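PDB 5BWJ: sensory transduction histidine kinase, putative from Borrelia burgdorferi, which is a hybrid histidine kinase that probably senses small molecules through this periplasmic Venus flytrap domain and passes the signal on by ATP-dependent phosphorylation of a histidine. Local coordinates for residues Leu31-Leu36 with Val49-Asn54; Asp124-Lys129 with Tyr154-Cys159. All blocks are in the same frame, centred on the assembly; numbering follows the deposited sequence.

Interaction 1 (Leu31-Leu36 with Val49-Asn54)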
# COMPACT_ATOMS: atom_id res chain seq x y z
N LEU B 31 -9.27 4.86 -6.59
CA LEU B 31 -8.62 5.73 -7.57
C LEU B 31 -8.46 5.06 -8.94
O LEU B 31 -8.00 5.69 -9.89
CB LEU B 31 -7.24 6.17 -7.05
CG LEU B 31 -6.27 5.06 -6.63
CD1 LEU B 31 -5.43 4.59 -7.80
CD2 LEU B 31 -5.38 5.54 -5.50
N ILE B 32 -8.84 3.78 -9.03
CA ILE B 32 -8.67 3.04 -10.28
C ILE B 32 -9.52 3.63 -11.40
O ILE B 32 -9.14 3.59 -12.57
CB ILE B 32 -9.04 1.54 -10.11
CG1 ILE B 32 -8.62 0.72 -11.34
CG2 ILE B 32 -10.54 1.36 -9.88
CD1 ILE B 32 -7.12 0.62 -11.54
N PHE B 33 -10.67 4.19 -11.02
CA PHE B 33 -11.61 4.74 -11.99
C PHE B 33 -10.99 5.94 -12.70
O PHE B 33 -11.17 6.13 -13.90
CB PHE B 33 -12.92 5.13 -11.30
CG PHE B 33 -13.42 4.08 -10.35
CD1 PHE B 33 -14.07 2.95 -10.83
CD2 PHE B 33 -13.24 4.22 -8.99
CE1 PHE B 33 -14.53 1.98 -9.96
CE2 PHE B 33 -13.70 3.25 -8.11
CZ PHE B 33 -14.34 2.13 -8.60
N SER B 34 -10.25 6.74 -11.94
CA SER B 34 -9.51 7.87 -12.50
C SER B 34 -8.43 7.40 -13.46
O SER B 34 -8.24 7.99 -14.53
CB SER B 34 -8.89 8.70 -11.37
OG SER B 34 -8.06 9.73 -11.90
N ILE B 35 -7.72 6.34 -13.08
CA ILE B 35 -6.66 5.79 -13.91
C ILE B 35 -7.21 5.23 -15.22
O ILE B 35 -6.63 5.44 -16.29
CB ILE B 35 -5.90 4.66 -13.18
CG1 ILE B 35 -5.27 5.19 -11.89
CG2 ILE B 35 -4.80 4.07 -14.08
CD1 ILE B 35 -4.71 4.10 -10.99
N LEU B 36 -8.32 4.50 -15.14
CA LEU B 36 -8.92 3.87 -16.31
C LEU B 36 -9.44 4.90 -17.31
O LEU B 36 -9.34 4.69 -18.52
CB LEU B 36 -10.05 2.93 -15.89
CG LEU B 36 -9.61 1.64 -15.17
CD1 LEU B 36 -10.82 0.90 -14.62
CD2 LEU B 36 -8.82 0.74 -16.10
N VAL B 49 -16.81 -0.60 -16.30
CA VAL B 49 -16.29 -1.18 -15.07
C VAL B 49 -17.38 -2.00 -14.39
O VAL B 49 -18.51 -1.54 -14.23
CB VAL B 49 -15.79 -0.10 -14.09
CG1 VAL B 49 -15.19 -0.74 -12.85
CG2 VAL B 49 -14.75 0.78 -14.77
N GLU B 50 -17.03 -3.23 -14.01
CA GLU B 50 -17.94 -4.11 -13.30
C GLU B 50 -17.23 -4.79 -12.15
O GLU B 50 -16.16 -5.38 -12.32
CB GLU B 50 -18.53 -5.16 -14.26
CG GLU B 50 -19.45 -6.16 -13.58
CD GLU B 50 -20.06 -7.15 -14.56
OE1 GLU B 50 -19.88 -8.37 -14.35
OE2 GLU B 50 -20.72 -6.71 -15.52
N HIS B 51 -17.83 -4.71 -10.96
CA HIS B 51 -17.27 -5.35 -9.78
C HIS B 51 -17.81 -6.77 -9.62
O HIS B 51 -19.00 -7.02 -9.82
CB HIS B 51 -17.58 -4.54 -8.53
CG HIS B 51 -16.92 -3.20 -8.50
ND1 HIS B 51 -17.48 -2.08 -9.06
CD2 HIS B 51 -15.74 -2.80 -7.97
CE1 HIS B 51 -16.68 -1.04 -8.88
NE2 HIS B 51 -15.61 -1.46 -8.22
N ILE B 52 -16.91 -7.69 -9.28
CA ILE B 52 -17.30 -9.05 -8.91
C ILE B 52 -16.51 -9.48 -7.68
O ILE B 52 -15.30 -9.27 -7.60
CB ILE B 52 -17.08 -10.04 -10.07
CG1 ILE B 52 -15.68 -9.88 -10.67
CG2 ILE B 52 -18.14 -9.84 -11.15
CD1 ILE B 52 -15.30 -10.98 -11.64
N ASP B 53 -17.21 -10.07 -6.71
CA ASP B 53 -16.57 -10.52 -5.48
C ASP B 53 -15.68 -11.73 -5.75
O ASP B 53 -14.52 -11.77 -5.33
CB ASP B 53 -17.62 -10.87 -4.43
CG ASP B 53 -18.36 -9.66 -3.92
OD1 ASP B 53 -18.30 -8.60 -4.59
OD2 ASP B 53 -19.00 -9.75 -2.85
N ASN B 54 -16.23 -12.71 -6.46
CA ASN B 54 -15.56 -13.98 -6.69
C ASN B 54 -15.19 -14.16 -8.15
O ASN B 54 -15.75 -13.49 -9.03
CB ASN B 54 -16.45 -15.14 -6.23
CG ASN B 54 -17.03 -14.92 -4.85
OD1 ASN B 54 -16.40 -14.30 -4.00
ND2 ASN B 54 -18.24 -15.42 -4.62
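In the beta-alpha-beta crossover of one lobe of this Venus flytrap sensor domain, the first turn of helix 32-42 lies on the edge strand 45-52, F33 reaching V49 and H51, and L36 reaching V49. Helix and strand run in roughly opposite directions, their local axes inclined at 145° and 11.4 Å apart, a gap bridged by side chains alone. On the helix side F33 contributes most, on the strand side V49. The CG of F33 stands anti to the carbonyl carbon (chi1 -45°), and although its CB does not aim at the strand, the far end of the ring does. There CZ comes 3.8 Å from NE2 of H51, and CE1 is 3.9 Å from CE1 of H51. The two rings meet edge against edge without overlap, planes at 56° and centroids 5.9 Å apart. On the same rim, CG1 of V49 sits 4.0 Å from F33 CE1, while CG2 of I32 lies 3.8 Å above the plane of the F33 ring, over its centre. One turn on, L36 puts CD1 3.9 Å from V49 CG2, so the two branches of the valine serve different helix residues. L12 of strand 6-13 touches I32, V49 and H51, and Y28 stacks on the H51 ring. F33 is also near E29, a magnesium ligand seen for this protein, with no metal bound here. The valine contacts rest on dispersion and shape; the CE1-NE2 rim of H51, exchanging no hydrogen bond with the helix segment, may add a weakly polar term.

Interaction 2 (Asp124-Lys129 with Tyr154-Cys159); sequences DILRLK and YIYGDC
With chi1 at -168°, Y156 holds its CG anti to the backbone N and sends its ring from strand 154-156 toward helix 121-128, where I125 and L126 receive it. L126 has CG anti to its carbonyl carbon (chi1 -60°), which carries the isobutyl end nearer the strand than its CB direction would suggest. The leucine lies alongside the tyrosine, pointing the other way. L126 CD2 lies 3.7 Å from Y156 CD2 and 4.2 Å from the ring centroid, 29° off the normal, an off-centre CH-pi contact. I125 lies across the tyrosine farther out, roughly perpendicular to it, with CG2 3.9 Å from Y156 CE2 and 3.6 Å from Y156 OH; its CD1 also approaches that oxygen, at 3.9 Å. Consecutive helix residues thus divide the ring between them, L126 taking the root and I125 the phenolic end. I114 of strand 114-117 touches both L126 and Y156, and Y183 packs against both I125 and Y156. The hydroxyl is hydrogen-bonded to S90 OG and V181 O, which tie the end of the ring to neighbouring parts of the chain. Just after Y156 the chain turns a corner at G157, and D158 OD1 caps T161 N at the start of helix 161-169. Y156 therefore works in two ways: its carbon surface packs against I125 and L126, while its hydroxyl finds polar partners beyond these two segments, which should offset much of the cost of burying it.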
# COMPACT_ATOMS: atom_id res chain seq x y z
N ASP B 124 -1.19 -20.67 -2.86
CA ASP B 124 -0.03 -21.45 -3.29
C ASP B 124 1.07 -21.44 -2.23
O ASP B 124 1.70 -22.46 -1.98
CB ASP B 124 0.52 -20.91 -4.61
CG ASP B 124 -0.38 -21.24 -5.79
OD1 ASP B 124 -1.21 -22.16 -5.67
OD2 ASP B 124 -0.24 -20.58 -6.84
N ILE B 125 1.30 -20.28 -1.62
CA ILE B 125 2.34 -20.14 -0.60
C ILE B 125 2.09 -21.10 0.55
O ILE B 125 3.02 -21.78 1.01
CB ILE B 125 2.42 -18.69 -0.07
CG1 ILE B 125 2.88 -17.75 -1.19
CG2 ILE B 125 3.39 -18.58 1.11
CD1 ILE B 125 2.70 -16.28 -0.87
N LEU B 126 0.85 -21.17 1.02
CA LEU B 126 0.51 -22.04 2.14
C LEU B 126 0.63 -23.52 1.78
O LEU B 126 0.93 -24.35 2.63
CB LEU B 126 -0.91 -21.74 2.64
CG LEU B 126 -1.17 -20.32 3.13
CD1 LEU B 126 -2.61 -20.18 3.60
CD2 LEU B 126 -0.21 -19.92 4.24
N ARG B 127 0.41 -23.85 0.51
CA ARG B 127 0.52 -25.23 0.05
C ARG B 127 1.98 -25.63 -0.14
O ARG B 127 2.34 -26.79 0.05
CB ARG B 127 -0.26 -25.44 -1.25
CG ARG B 127 -1.76 -25.25 -1.09
CD ARG B 127 -2.53 -25.80 -2.28
NE ARG B 127 -3.95 -25.45 -2.20
CZ ARG B 127 -4.82 -26.02 -1.37
NH1 ARG B 127 -4.42 -26.96 -0.53
NH2 ARG B 127 -6.09 -25.63 -1.37
N LEU B 128 2.82 -24.66 -0.50
CA LEU B 128 4.25 -24.90 -0.63
C LEU B 128 4.90 -25.04 0.74
O LEU B 128 5.85 -25.81 0.92
CB LEU B 128 4.92 -23.77 -1.42
CG LEU B 128 5.08 -24.01 -2.93
CD1 LEU B 128 3.79 -24.51 -3.57
CD2 LEU B 128 5.55 -22.73 -3.61
N LYS B 129 4.38 -24.30 1.71
CA LYS B 129 4.85 -24.39 3.09
C LYS B 129 4.21 -25.58 3.80
O LYS B 129 4.46 -25.82 4.98
CB LYS B 129 4.54 -23.10 3.85
N TYR B 154 -6.13 -17.75 11.94
CA TYR B 154 -5.30 -16.81 11.18
C TYR B 154 -5.82 -16.66 9.76
O TYR B 154 -6.40 -17.59 9.20
CB TYR B 154 -3.85 -17.29 11.15
CG TYR B 154 -3.24 -17.52 12.51
CD1 TYR B 154 -3.40 -18.74 13.17
CD2 TYR B 154 -2.51 -16.53 13.15
CE1 TYR B 154 -2.85 -18.96 14.41
CE2 TYR B 154 -1.96 -16.74 14.40
CZ TYR B 154 -2.13 -17.95 15.03
OH TYR B 154 -1.59 -18.16 16.27
N ILE B 155 -5.61 -15.48 9.17
CA ILE B 155 -5.88 -15.27 7.75
C ILE B 155 -4.61 -14.77 7.08
O ILE B 155 -3.80 -14.07 7.69
CB ILE B 155 -7.04 -14.27 7.52
CG1 ILE B 155 -6.72 -12.92 8.16
CG2 ILE B 155 -8.34 -14.85 8.06
CD1 ILE B 155 -7.77 -11.85 7.92
N TYR B 156 -4.44 -15.15 5.81
CA TYR B 156 -3.22 -14.87 5.07
C TYR B 156 -3.56 -14.19 3.74
O TYR B 156 -4.33 -14.72 2.95
CB TYR B 156 -2.45 -16.17 4.82
CG TYR B 156 -1.05 -15.98 4.31
CD1 TYR B 156 -0.09 -15.33 5.07
CD2 TYR B 156 -0.68 -16.47 3.06
CE1 TYR B 156 1.21 -15.17 4.60
CE2 TYR B 156 0.61 -16.31 2.59
CZ TYR B 156 1.55 -15.66 3.36
OH TYR B 156 2.83 -15.50 2.90
N GLY B 157 -3.00 -13.01 3.51
CA GLY B 157 -3.28 -12.28 2.29
C GLY B 157 -2.75 -10.86 2.26
O GLY B 157 -1.76 -10.53 2.91
N ASP B 158 -3.44 -10.02 1.49
CA ASP B 158 -3.00 -8.65 1.23
C ASP B 158 -2.92 -7.81 2.50
O ASP B 158 -3.87 -7.76 3.28
CB ASP B 158 -3.95 -7.99 0.23
CG ASP B 158 -3.48 -6.62 -0.20
OD1 ASP B 158 -3.85 -5.63 0.45
OD2 ASP B 158 -2.72 -6.53 -1.20
N CYS B 159 -1.78 -7.15 2.69
CA CYS B 159 -1.52 -6.39 3.92
C CYS B 159 -2.48 -5.23 4.11
O CYS B 159 -2.94 -4.98 5.23
CB CYS B 159 -0.08 -5.86 3.93
SG CYS B 159 0.34 -4.74 2.56

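In the fold
Both interactions lay a helix against the large mixed sheet, but on opposite sides of the chain's centre, their own centres 25 Å apart and their nearest atoms about 13 Å apart. Interaction 1 comes first in the sequence. It is partly buried, close to the magnesium ligand E29, and L31 and S34 of its helix segment pack on F182 of the second subunit. Interaction 2 is buried and far from that site. Each covers about 150 Å² and depends on an aromatic side chain, from the helix in 31-36/49-54 and from the strand in 124-129/154-159. In the first, ring edges meet beside valine packing; in the second, aliphatic branches cover a ring whose buried hydroxyl is bonded to S90 and V181.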